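Local coordinates for protein alpha-1,4-endofucoidanase (Mariniflexile fucanivorans, PDB 6DLH) that hydrolyses internal alpha-1,4 linkages of fucoidan by a retaining mechanism, through a GH107 catalytic domain followed by Ig-like domains that hold calcium, at residues T543-Y548 against L658-D663; G591-A596 against I620-V625; N644-K649 against Y654-Q659; Y664-F667 against A671-I674; L683-T688 against F709-S714. One frame throughout, in Å; residues are numbered along the deposited sequence.

Interaction 1. Residues T543-Y548 against L658-D663; sequences TALKDY and LQLGTD
Leu545 reaches across from one Ig-like domain to Leu660 and Gly661 of the next, and its apolar contacts make up the whole of the contact between these two segments. The terminal methyl CD1 does all of the touching. It presses against Gly661 CA at 3.4 Å, tighter than carbon atoms usually lie, and meets Leu660 CG at 3.9 Å, with Leu660 O close by. An extended second torsion (chi2 -176°) carries CD1 forward to the tip of the side chain, ahead of CD2. Leu660 answers with its own branch, whose end comes nearer than the direction of its CB would suggest. Gly661 suits the place twice over: a beta carbon would collide with Leu545 CD1, and the backbone angles of Gly661 would also jam it against the preceding carbonyl.

No hydrogen bond joins the two segments; the polar bonds lie within the receiving loop, 658-663. Gln659 O accepts from two amides, Asp663 N at 2.8 Å and Thr662 N at 3.0 Å. In return Gln659 N donates to Asp663 OD2 at 2.7 Å, on the lone pair of OD2 that points away from OD1, so Gln659 and Asp663 clasp each other by backbone and side chain together. Tyr665 packs beside both Leu545 and Ala544.

Leu545 is presented by a type II beta turn from Thr543 to Lys546, in which it takes the third position, where phi is positive, and this turn meeting the loop after strand 654-659 forms part of the interface between consecutive Ig-like domains.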
# COMPACT_ATOMS: atom_id res chain seq x y z
N THR A 543 2.61 19.11 17.29
CA THR A 543 1.93 20.39 17.35
C THR A 543 0.62 20.19 18.11
O THR A 543 -0.08 19.21 17.87
CB THR A 543 1.67 20.94 15.94
OG1 THR A 543 2.90 20.98 15.23
CG2 THR A 543 1.03 22.32 15.95
N ALA A 544 0.33 21.11 19.04
CA ALA A 544 -0.91 21.05 19.80
C ALA A 544 -2.09 21.09 18.84
O ALA A 544 -2.06 21.81 17.85
CB ALA A 544 -0.96 22.22 20.76
N LEU A 545 -3.13 20.29 19.15
CA LEU A 545 -4.36 20.26 18.38
C LEU A 545 -4.07 19.79 16.95
O LEU A 545 -4.63 20.32 15.99
CB LEU A 545 -5.02 21.65 18.40
CG LEU A 545 -5.25 22.28 19.78
CD1 LEU A 545 -5.98 23.61 19.65
CD2 LEU A 545 -6.00 21.34 20.71
N LYS A 546 -3.18 18.81 16.83
CA LYS A 546 -2.85 18.18 15.57
C LYS A 546 -2.42 16.74 15.85
O LYS A 546 -1.64 16.50 16.77
CB LYS A 546 -1.75 18.95 14.84
CG LYS A 546 -1.46 18.48 13.42
CD LYS A 546 -0.38 19.28 12.71
CE LYS A 546 -0.14 18.82 11.29
NZ LYS A 546 0.41 17.44 11.25
N ASP A 547 -2.95 15.80 15.07
CA ASP A 547 -2.66 14.39 15.25
C ASP A 547 -1.17 14.14 14.99
O ASP A 547 -0.63 14.55 13.97
CB ASP A 547 -3.57 13.52 14.39
CG ASP A 547 -5.01 13.56 14.86
OD1 ASP A 547 -5.29 12.96 15.92
OD2 ASP A 547 -5.84 14.20 14.19
N TYR A 548 -0.52 13.46 15.95
CA TYR A 548 0.90 13.21 15.87
C TYR A 548 1.13 11.92 15.07
O TYR A 548 0.28 11.03 15.08
CB TYR A 548 1.52 13.14 17.27
CG TYR A 548 3.01 12.92 17.29
CD1 TYR A 548 3.89 13.94 16.94
CD2 TYR A 548 3.55 11.69 17.64
CE1 TYR A 548 5.26 13.75 16.95
CE2 TYR A 548 4.92 11.48 17.65
CZ TYR A 548 5.78 12.51 17.31
OH TYR A 548 7.13 12.31 17.31
N LEU A 658 -17.26 27.69 15.60
CA LEU A 658 -16.00 28.21 16.09
C LEU A 658 -15.20 27.05 16.69
O LEU A 658 -15.76 26.23 17.43
CB LEU A 658 -16.26 29.29 17.14
CG LEU A 658 -16.96 30.56 16.65
CD1 LEU A 658 -17.17 31.54 17.80
CD2 LEU A 658 -16.20 31.22 15.51
N GLN A 659 -13.91 27.01 16.37
CA GLN A 659 -13.07 25.85 16.62
C GLN A 659 -11.83 26.25 17.42
O GLN A 659 -11.08 27.14 17.01
CB GLN A 659 -12.65 25.24 15.27
CG GLN A 659 -12.03 23.85 15.39
CD GLN A 659 -13.08 22.76 15.31
OE1 GLN A 659 -13.92 22.75 14.42
NE2 GLN A 659 -13.01 21.83 16.26
N LEU A 660 -11.64 25.58 18.57
CA LEU A 660 -10.41 25.72 19.34
C LEU A 660 -9.24 25.33 18.45
O LEU A 660 -9.22 24.22 17.91
CB LEU A 660 -10.49 24.81 20.58
CG LEU A 660 -9.24 24.76 21.46
CD1 LEU A 660 -9.03 26.07 22.20
CD2 LEU A 660 -9.32 23.61 22.45
N GLY A 661 -8.31 26.26 18.27
CA GLY A 661 -7.12 26.01 17.47
C GLY A 661 -7.20 26.69 16.11
O GLY A 661 -6.19 26.84 15.44
N THR A 662 -8.42 27.09 15.73
CA THR A 662 -8.64 27.80 14.48
C THR A 662 -9.07 29.24 14.76
O THR A 662 -8.53 30.18 14.18
CB THR A 662 -9.62 27.04 13.57
OG1 THR A 662 -9.25 25.66 13.51
CG2 THR A 662 -9.71 27.61 12.17
N ASP A 663 -10.04 29.39 15.67
CA ASP A 663 -10.69 30.67 15.89
C ASP A 663 -10.22 31.30 17.21
O ASP A 663 -10.22 32.52 17.34
CB ASP A 663 -12.21 30.55 15.80
CG ASP A 663 -12.68 29.97 14.47
OD1 ASP A 663 -12.49 30.65 13.44
OD2 ASP A 663 -13.23 28.85 14.48

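Interaction 2. Residues G591-A596 against I620-V625; sequences GMPTAA and ITVDHV
Pro593 and Val622 meet side chain to side chain at a slant, the proline CB set against both methyls of the valine. Pro593 CB lies 3.8 Å from Val622 CG1 and 3.9 Å from Val622 CG2, so the forked end straddles it, and Pro593 CG lies a little farther from CG1. Both CB atoms head into the contact. Val622 CG1 also comes within 4.1 Å of Thr594 O.

The second pair, Ala595 and His624, is arranged differently. The imidazole approaches through CE1 and ND1: His624 CE1 is 3.5 Å from Ala595 O, which stands obliquely to the ring, and the same two ring atoms pass the methyl of Ala595 at 4.1 Å. His624 ND1 is hydrogen-bonded to the OH of Tyr665, in the following Ig-like domain, and Phe667 of that domain meets the imidazole edge to face. Ala595 begins a short 3-10 segment; just before it, Thr594 OG1 takes a weak bond from Ala596 N, while Thr594 N donates to Asp597.

Segment 591-596 thus lies against the end of strand 613-623. Ala542 of strand 537-543 packs on both Pro593 and Val622, Asn601 of strand 599-608 touches Val622, and Trp576 from a loop covers the proline.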
# COMPACT_ATOMS: atom_id res chain seq x y z
N GLY A 591 -1.75 10.34 18.66
CA GLY A 591 -2.39 11.11 19.71
C GLY A 591 -2.33 12.60 19.38
O GLY A 591 -1.52 13.02 18.56
N MET A 592 -3.21 13.37 20.03
CA MET A 592 -3.27 14.81 19.82
C MET A 592 -2.90 15.50 21.13
O MET A 592 -3.63 15.40 22.12
CB MET A 592 -4.68 15.23 19.39
CG MET A 592 -4.77 16.69 19.01
SD MET A 592 -6.46 17.20 18.61
CE MET A 592 -6.54 16.79 16.87
N PRO A 593 -1.74 16.20 21.19
CA PRO A 593 -1.43 17.07 22.33
C PRO A 593 -2.34 18.30 22.34
O PRO A 593 -2.95 18.65 21.33
CB PRO A 593 0.03 17.50 22.08
CG PRO A 593 0.23 17.32 20.59
CD PRO A 593 -0.66 16.16 20.20
N THR A 594 -2.45 18.92 23.52
CA THR A 594 -3.15 20.18 23.69
C THR A 594 -2.11 21.26 23.99
O THR A 594 -0.93 20.95 24.13
CB THR A 594 -4.20 20.08 24.82
OG1 THR A 594 -3.52 20.03 26.07
CG2 THR A 594 -5.10 18.87 24.69
N ALA A 595 -2.56 22.51 24.11
CA ALA A 595 -1.68 23.62 24.46
C ALA A 595 -1.02 23.37 25.82
O ALA A 595 0.08 23.85 26.07
CB ALA A 595 -2.46 24.91 24.43
N ALA A 596 -1.69 22.59 26.67
CA ALA A 596 -1.18 22.22 27.99
C ALA A 596 0.06 21.33 27.89
O ALA A 596 0.78 21.20 28.87
CB ALA A 596 -2.28 21.54 28.78
N ILE A 620 9.74 14.34 22.78
CA ILE A 620 9.00 15.03 21.74
C ILE A 620 8.72 16.44 22.24
O ILE A 620 8.18 16.60 23.33
CB ILE A 620 7.68 14.31 21.42
CG1 ILE A 620 7.87 12.83 21.08
CG2 ILE A 620 6.92 15.06 20.33
CD1 ILE A 620 6.59 12.02 21.03
N THR A 621 9.06 17.44 21.43
CA THR A 621 8.68 18.81 21.73
C THR A 621 7.30 19.08 21.12
O THR A 621 7.11 18.90 19.92
CB THR A 621 9.73 19.81 21.23
OG1 THR A 621 10.97 19.48 21.87
CG2 THR A 621 9.37 21.25 21.53
N VAL A 622 6.35 19.51 21.97
CA VAL A 622 5.05 19.98 21.52
C VAL A 622 5.12 21.49 21.31
O VAL A 622 5.44 22.23 22.24
CB VAL A 622 3.94 19.62 22.52
CG1 VAL A 622 2.62 20.27 22.16
CG2 VAL A 622 3.79 18.12 22.70
N ASP A 623 4.79 21.95 20.10
CA ASP A 623 4.74 23.36 19.77
C ASP A 623 3.30 23.86 19.90
O ASP A 623 2.37 23.07 19.81
CB ASP A 623 5.19 23.63 18.33
CG ASP A 623 6.70 23.63 18.11
OD1 ASP A 623 7.45 23.59 19.11
OD2 ASP A 623 7.10 23.67 16.93
N HIS A 624 3.15 25.18 20.09
CA HIS A 624 1.85 25.83 20.10
C HIS A 624 1.32 25.92 18.67
O HIS A 624 2.10 25.95 17.72
CB HIS A 624 1.94 27.21 20.77
CG HIS A 624 1.96 27.18 22.26
ND1 HIS A 624 0.96 26.57 23.00
CD2 HIS A 624 2.83 27.69 23.16
CE1 HIS A 624 1.22 26.69 24.29
NE2 HIS A 624 2.37 27.37 24.41
N VAL A 625 -0.01 25.96 18.54
CA VAL A 625 -0.68 26.25 17.29
C VAL A 625 -0.20 27.61 16.80
O VAL A 625 -0.12 28.55 17.58
CB VAL A 625 -2.22 26.22 17.45
CG1 VAL A 625 -2.95 26.67 16.20
CG2 VAL A 625 -2.73 24.86 17.91

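Interaction 3. Residues N644-K649 against Y654-Q659; sequences NLTDGK and YNYTLQ
The touching parts, Leu645 to Gly648 and Tyr654 to Tyr656, run in nearly opposite directions, 164° apart, with Gly648 and Tyr654 the closest pair of CA atoms at 6.1 Å. Two tyrosine rings span the separation. Leu645 sets its CG over one face of Tyr656, 3.6 Å from the ring centroid and only 4° off the normal, a centred CH-pi contact, with both methyls spread above the ring carbons. Thr646 comes to the same ring from the edge, where OG1 lies in plane 3.2 Å from Tyr656 CE2. Tyr654, its CG anti to the amide nitrogen (chi1 -175°), reaches over to the backbone: OH donates to Thr646 O at 2.6 Å, in the carbonyl plane and on a lone pair. Gly648 CA passes Tyr654 CD1 at 3.7 Å, and a side chain there would be tight. Replacing Tyr656 with a serine removes the ring and would probably leave Leu645 facing a gap, with its isobutyl group set freer to turn.

Strand 642-649 pairs with 720-729, whereas 654-659 pairs with 692-697, so the chain passes here from one sheet to the other. The chemistry implies a link made by side chains: one phenol satisfies a backbone carbonyl while its neighbour offers an apolar face.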
# COMPACT_ATOMS: atom_id res chain seq x y z
N ASN A 644 -14.38 37.98 10.66
CA ASN A 644 -15.28 38.14 9.54
C ASN A 644 -15.74 36.76 9.06
O ASN A 644 -14.94 35.98 8.57
CB ASN A 644 -14.63 38.96 8.42
CG ASN A 644 -15.62 39.49 7.40
OD1 ASN A 644 -16.84 39.35 7.57
ND2 ASN A 644 -15.12 40.10 6.34
N LEU A 645 -17.04 36.48 9.23
CA LEU A 645 -17.61 35.16 9.03
C LEU A 645 -18.34 35.07 7.69
O LEU A 645 -18.30 36.01 6.89
CB LEU A 645 -18.54 34.83 10.20
CG LEU A 645 -18.00 33.84 11.24
CD1 LEU A 645 -16.58 34.19 11.66
CD2 LEU A 645 -18.92 33.76 12.45
N THR A 646 -18.97 33.92 7.44
CA THR A 646 -19.65 33.63 6.19
C THR A 646 -20.99 34.36 6.16
O THR A 646 -21.71 34.39 7.16
CB THR A 646 -19.89 32.12 6.03
OG1 THR A 646 -18.67 31.43 6.26
CG2 THR A 646 -20.43 31.74 4.67
N ASP A 647 -21.31 34.92 4.98
CA ASP A 647 -22.59 35.55 4.69
C ASP A 647 -23.75 34.69 5.16
O ASP A 647 -23.69 33.46 5.13
CB ASP A 647 -22.75 35.84 3.19
CG ASP A 647 -21.83 36.93 2.68
OD1 ASP A 647 -21.09 37.51 3.51
OD2 ASP A 647 -21.88 37.22 1.46
N GLY A 648 -24.81 35.37 5.61
CA GLY A 648 -26.11 34.78 5.86
C GLY A 648 -27.09 35.17 4.75
O GLY A 648 -26.83 36.09 3.98
N LYS A 649 -28.21 34.44 4.68
CA LYS A 649 -29.25 34.74 3.71
C LYS A 649 -30.59 34.84 4.43
O LYS A 649 -30.91 33.99 5.26
CB LYS A 649 -29.23 33.72 2.56
N TYR A 654 -28.85 29.79 9.52
CA TYR A 654 -27.42 30.08 9.51
C TYR A 654 -26.73 29.12 10.47
O TYR A 654 -27.30 28.77 11.50
CB TYR A 654 -27.18 31.53 9.95
CG TYR A 654 -25.74 31.98 9.85
CD1 TYR A 654 -25.25 32.50 8.67
CD2 TYR A 654 -24.88 31.87 10.93
CE1 TYR A 654 -23.93 32.92 8.55
CE2 TYR A 654 -23.55 32.27 10.83
CZ TYR A 654 -23.08 32.80 9.64
OH TYR A 654 -21.78 33.20 9.52
N ASN A 655 -25.51 28.72 10.09
CA ASN A 655 -24.68 27.86 10.92
C ASN A 655 -23.21 28.21 10.67
O ASN A 655 -22.82 28.47 9.54
CB ASN A 655 -24.93 26.37 10.65
CG ASN A 655 -26.22 25.88 11.26
OD1 ASN A 655 -26.32 25.70 12.48
ND2 ASN A 655 -27.23 25.66 10.43
N TYR A 656 -22.43 28.22 11.76
CA TYR A 656 -20.98 28.39 11.72
C TYR A 656 -20.37 27.91 13.03
O TYR A 656 -20.81 28.32 14.11
CB TYR A 656 -20.62 29.86 11.50
CG TYR A 656 -19.21 30.09 11.02
CD1 TYR A 656 -18.13 29.97 11.87
CD2 TYR A 656 -18.97 30.43 9.70
CE1 TYR A 656 -16.83 30.19 11.43
CE2 TYR A 656 -17.68 30.64 9.23
CZ TYR A 656 -16.61 30.53 10.10
OH TYR A 656 -15.34 30.75 9.64
N THR A 657 -19.35 27.05 12.93
CA THR A 657 -18.72 26.46 14.10
C THR A 657 -17.39 27.15 14.38
O THR A 657 -16.52 27.21 13.51
CB THR A 657 -18.64 24.93 13.98
OG1 THR A 657 -19.95 24.37 14.05
CG2 THR A 657 -17.79 24.29 15.07
N LEU A 658 -17.26 27.69 15.60
CA LEU A 658 -16.00 28.21 16.09
C LEU A 658 -15.20 27.05 16.69
O LEU A 658 -15.76 26.23 17.43
CB LEU A 658 -16.26 29.29 17.14
CG LEU A 658 -16.96 30.56 16.65
CD1 LEU A 658 -17.17 31.54 17.80
CD2 LEU A 658 -16.20 31.22 15.51
N GLN A 659 -13.91 27.01 16.37
CA GLN A 659 -13.07 25.85 16.62
C GLN A 659 -11.83 26.25 17.42
O GLN A 659 -11.08 27.14 17.01
CB GLN A 659 -12.65 25.24 15.27
CG GLN A 659 -12.03 23.85 15.39
CD GLN A 659 -13.08 22.76 15.31
OE1 GLN A 659 -13.92 22.75 14.42
NE2 GLN A 659 -13.01 21.83 16.26

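Interaction 4. Residues Y664-F667 against A671-I674; sequences YYDF and ALTI. With CA (calcium ion), chain F.
Asp666, whose methylene rests on Leu672, grips a calcium ion with OD1 at 2.5 Å. The carboxylate binds through one oxygen (monodentate): Asp666 OD2 stays 3.4 Å from the metal and is hydrogen-bonded to a residue adjoining the segments. Gly634 O and carboxylate oxygens of Glu668, Asp670 and Asp715 complete the site, so the short loop between the two segments itself supplies two of the ligands.

Behind the carboxylate the contact turns apolar. Asp666 CB faces both methyls of Leu672, 3.8 Å from CD1 and 3.9 Å from CD2. With CG opposite the backbone nitrogen (chi1 176°), the acidic end swings to the ion while the methylene stays on the leucine.

Tyr664 supplies the other half. Its ring receives Ile674 CD1 over one face, 4.2 Å from the centroid and 24° off the normal, displaced toward the rim so that the nearest ring atom, Tyr664 CE2, is 3.9 Å away. Leu672 CD2 comes to the same ring at its edge, near the plane, 4.3 Å from Tyr664 CE1. Leu672 thus touches both the ring edge and the aspartate methylene. Leu713 of strand 705-713 covers Tyr664, Leu672 and Ile674 alike, which places the contact at the calcium-bearing end of the Ig-like sandwich.

Chemically, hydrophobic packing and metal binding share one aspartate. Four carboxylates converge on the ion, whose charge is likely to offset their mutual repulsion, and the packing of the Asp666 methylene on Leu672 is likely to limit how far the carboxylate can move from the ion.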
# COMPACT_ATOMS: atom_id res chain seq x y z
N TYR A 664 -9.82 30.46 18.17
CA TYR A 664 -9.51 30.89 19.52
C TYR A 664 -8.58 29.87 20.18
O TYR A 664 -8.70 28.67 19.95
CB TYR A 664 -10.79 31.10 20.34
CG TYR A 664 -11.61 29.87 20.59
CD1 TYR A 664 -11.32 29.01 21.64
CD2 TYR A 664 -12.69 29.54 19.77
CE1 TYR A 664 -12.06 27.86 21.87
CE2 TYR A 664 -13.44 28.39 19.99
CZ TYR A 664 -13.12 27.55 21.04
OH TYR A 664 -13.84 26.41 21.28
N TYR A 665 -7.68 30.37 21.03
CA TYR A 665 -6.62 29.55 21.60
C TYR A 665 -6.30 29.99 23.02
O TYR A 665 -6.28 31.18 23.32
CB TYR A 665 -5.37 29.67 20.72
CG TYR A 665 -4.31 28.62 20.95
CD1 TYR A 665 -4.60 27.27 20.83
CD2 TYR A 665 -3.01 28.98 21.26
CE1 TYR A 665 -3.62 26.31 21.03
CE2 TYR A 665 -2.02 28.03 21.45
CZ TYR A 665 -2.33 26.69 21.33
OH TYR A 665 -1.36 25.75 21.52
N ASP A 666 -6.02 29.01 23.89
CA ASP A 666 -5.58 29.26 25.25
C ASP A 666 -4.24 28.56 25.49
O ASP A 666 -4.17 27.33 25.49
CB ASP A 666 -6.63 28.82 26.27
CG ASP A 666 -6.16 28.99 27.71
OD1 ASP A 666 -5.99 30.15 28.13
OD2 ASP A 666 -5.95 27.96 28.38
N PHE A 667 -3.20 29.36 25.77
CA PHE A 667 -1.83 28.87 25.84
C PHE A 667 -1.59 27.93 27.03
O PHE A 667 -0.49 27.39 27.15
CB PHE A 667 -0.85 30.05 25.81
CG PHE A 667 -0.70 30.67 24.44
CD1 PHE A 667 0.24 30.19 23.54
CD2 PHE A 667 -1.51 31.73 24.05
CE1 PHE A 667 0.37 30.76 22.28
CE2 PHE A 667 -1.37 32.29 22.79
CZ PHE A 667 -0.43 31.81 21.91
N ALA A 671 -10.03 24.84 30.00
CA ALA A 671 -11.39 24.83 29.49
C ALA A 671 -11.85 26.27 29.26
O ALA A 671 -11.60 27.14 30.10
CB ALA A 671 -12.30 24.09 30.45
N LEU A 672 -12.49 26.54 28.11
CA LEU A 672 -12.91 27.88 27.75
C LEU A 672 -14.44 27.96 27.76
O LEU A 672 -15.12 26.95 27.57
CB LEU A 672 -12.38 28.26 26.37
CG LEU A 672 -10.87 28.49 26.23
CD1 LEU A 672 -10.22 28.89 27.55
CD2 LEU A 672 -10.18 27.26 25.64
N THR A 673 -14.94 29.18 27.98
CA THR A 673 -16.36 29.49 27.84
C THR A 673 -16.48 30.69 26.89
O THR A 673 -15.70 31.63 26.98
CB THR A 673 -17.01 29.76 29.20
OG1 THR A 673 -16.75 28.66 30.08
CG2 THR A 673 -18.51 29.99 29.12
N ILE A 674 -17.44 30.61 25.96
CA ILE A 674 -17.81 31.74 25.13
C ILE A 674 -19.23 32.16 25.48
O ILE A 674 -20.17 31.36 25.41
CB ILE A 674 -17.61 31.45 23.62
CG1 ILE A 674 -16.19 30.96 23.31
CG2 ILE A 674 -17.98 32.66 22.77
CD1 ILE A 674 -15.91 30.74 21.85
CA CA F . -5.65 30.47 30.61

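Interaction 5. Residues L683-T688 against F709-S714; sequences LTIQQT and FTFNLS
The ring of Phe709 carries Leu683 CD2 on one face, 3.5 Å from the centroid and 4° off the normal, so the methyl sits squarely over the middle of the ring. Phe711 is met otherwise: the same Leu683 CD2 comes to its edge, near the plane, 4.1 Å from Phe711 CZ. This is the interior of an Ig-like beta sandwich, with strand 684-689 in one sheet and strand 705-713 in the other. The CA atoms of Leu683 and Phe709 are 8.7 Å apart and those of Ile685 and Phe711 9.4 Å, and all four CB atoms point across the interface.

Leu683 adds a second touch, CB to Phe709 CE2 at 3.6 Å. A fully extended first torsion (chi1 178°) turns the branch of Leu683 inward, over the ring. With an alanine in place of Phe709 the ring is gone, and Leu683 CD2 would probably lose the face it rests on and border a gap. Ile726 and Ile724, both of strand 720-729, pack on Leu683 and Phe711 respectively, and Leu695 touches Ile685 and Phe711. Ile685 and Phe711 run past each other in opposite senses, with Ile685 CB 4.0 Å and Ile685 CG2 4.1 Å from Phe711 CE2.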
# COMPACT_ATOMS: atom_id res chain seq x y z
N LEU A 683 -28.78 35.66 16.48
CA LEU A 683 -27.63 34.76 16.55
C LEU A 683 -27.28 34.45 18.01
O LEU A 683 -26.99 35.36 18.79
CB LEU A 683 -26.46 35.39 15.80
CG LEU A 683 -25.14 34.61 15.79
CD1 LEU A 683 -25.03 33.71 14.56
CD2 LEU A 683 -23.95 35.55 15.84
N THR A 684 -27.32 33.16 18.37
CA THR A 684 -26.85 32.73 19.68
C THR A 684 -25.69 31.75 19.51
O THR A 684 -25.29 31.44 18.39
CB THR A 684 -27.98 32.16 20.55
OG1 THR A 684 -28.54 31.00 19.93
CG2 THR A 684 -29.07 33.17 20.87
N ILE A 685 -25.15 31.28 20.64
CA ILE A 685 -24.04 30.35 20.61
C ILE A 685 -24.34 29.24 21.61
O ILE A 685 -24.92 29.50 22.67
CB ILE A 685 -22.70 31.05 20.93
CG1 ILE A 685 -21.50 30.26 20.39
CG2 ILE A 685 -22.56 31.33 22.43
CD1 ILE A 685 -20.15 30.84 20.75
N GLN A 686 -23.96 28.02 21.25
CA GLN A 686 -23.97 26.92 22.21
C GLN A 686 -22.75 26.04 21.96
O GLN A 686 -22.32 25.86 20.82
CB GLN A 686 -25.29 26.15 22.16
CG GLN A 686 -25.58 25.38 23.44
CD GLN A 686 -26.98 24.84 23.49
OE1 GLN A 686 -27.49 24.27 22.52
NE2 GLN A 686 -27.63 25.01 24.63
N GLN A 687 -22.21 25.50 23.05
CA GLN A 687 -21.11 24.55 22.98
C GLN A 687 -21.58 23.29 22.25
O GLN A 687 -22.58 22.69 22.63
CB GLN A 687 -20.61 24.23 24.39
CG GLN A 687 -19.22 23.62 24.41
CD GLN A 687 -18.61 23.59 25.79
OE1 GLN A 687 -19.31 23.70 26.80
NE2 GLN A 687 -17.30 23.44 25.84
N THR A 688 -20.85 22.94 21.19
CA THR A 688 -21.06 21.68 20.49
C THR A 688 -20.36 20.58 21.27
O THR A 688 -21.00 19.67 21.80
CB THR A 688 -20.63 21.79 19.02
OG1 THR A 688 -21.39 22.83 18.42
CG2 THR A 688 -20.84 20.51 18.24
N PHE A 709 -21.36 41.63 16.34
CA PHE A 709 -21.57 40.94 17.61
C PHE A 709 -20.29 40.98 18.43
O PHE A 709 -19.20 41.17 17.88
CB PHE A 709 -21.96 39.48 17.37
CG PHE A 709 -23.19 39.27 16.52
CD1 PHE A 709 -23.10 39.27 15.14
CD2 PHE A 709 -24.43 39.05 17.10
CE1 PHE A 709 -24.23 39.08 14.35
CE2 PHE A 709 -25.55 38.86 16.32
CZ PHE A 709 -25.45 38.87 14.95
N THR A 710 -20.41 40.78 19.74
CA THR A 710 -19.23 40.67 20.58
C THR A 710 -19.37 39.42 21.45
O THR A 710 -20.45 39.10 21.93
CB THR A 710 -18.94 41.97 21.36
OG1 THR A 710 -19.91 42.12 22.40
CG2 THR A 710 -18.93 43.20 20.48
N PHE A 711 -18.24 38.71 21.64
CA PHE A 711 -18.24 37.47 22.38
C PHE A 711 -17.08 37.46 23.37
O PHE A 711 -16.00 37.98 23.08
CB PHE A 711 -18.21 36.26 21.44
CG PHE A 711 -19.52 35.98 20.72
CD1 PHE A 711 -19.79 36.57 19.49
CD2 PHE A 711 -20.48 35.15 21.27
CE1 PHE A 711 -20.99 36.32 18.83
CE2 PHE A 711 -21.68 34.91 20.62
CZ PHE A 711 -21.93 35.50 19.40
N ASN A 712 -17.30 36.86 24.53
CA ASN A 712 -16.29 36.87 25.57
C ASN A 712 -15.79 35.45 25.81
O ASN A 712 -16.58 34.51 25.89
CB ASN A 712 -16.73 37.63 26.82
CG ASN A 712 -15.68 37.60 27.91
OD1 ASN A 712 -14.89 38.53 28.04
ND2 ASN A 712 -15.65 36.53 28.68
N LEU A 713 -14.46 35.34 25.95
CA LEU A 713 -13.74 34.09 26.08
C LEU A 713 -12.93 34.15 27.38
O LEU A 713 -12.01 34.95 27.49
CB LEU A 713 -12.85 34.01 24.84
CG LEU A 713 -11.94 32.80 24.69
CD1 LEU A 713 -12.74 31.51 24.52
CD2 LEU A 713 -11.01 33.01 23.50
N SER A 714 -13.26 33.29 28.36
CA SER A 714 -13.01 33.67 29.75
C SER A 714 -12.07 32.74 30.53
O SER A 714 -11.48 33.19 31.50
CB SER A 714 -14.30 33.90 30.50
OG SER A 714 -14.87 32.67 30.92

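In the fold
From the N terminus, interaction 1 opens first and closes a long loop over 100 residues later, in the next Ig-like domain. Within that span interaction 2 closes its own loop across one domain, touching interaction 1 where Leu545 N meets Pro593 O. Interaction 3 also opens inside it and ends on strand 654-659, sharing Leu658 and Gln659 with interaction 1. Interactions 4 and 5 follow in series, a tight calcium loop and then the sandwich core, joined by Thr673 O and Ser714 N. Tyr665, from interaction 4, bonds back to His624 of interaction 2, so interactions 1, 2 and 4 together tie the two domains, while 3 and 5 join the sheets of the last.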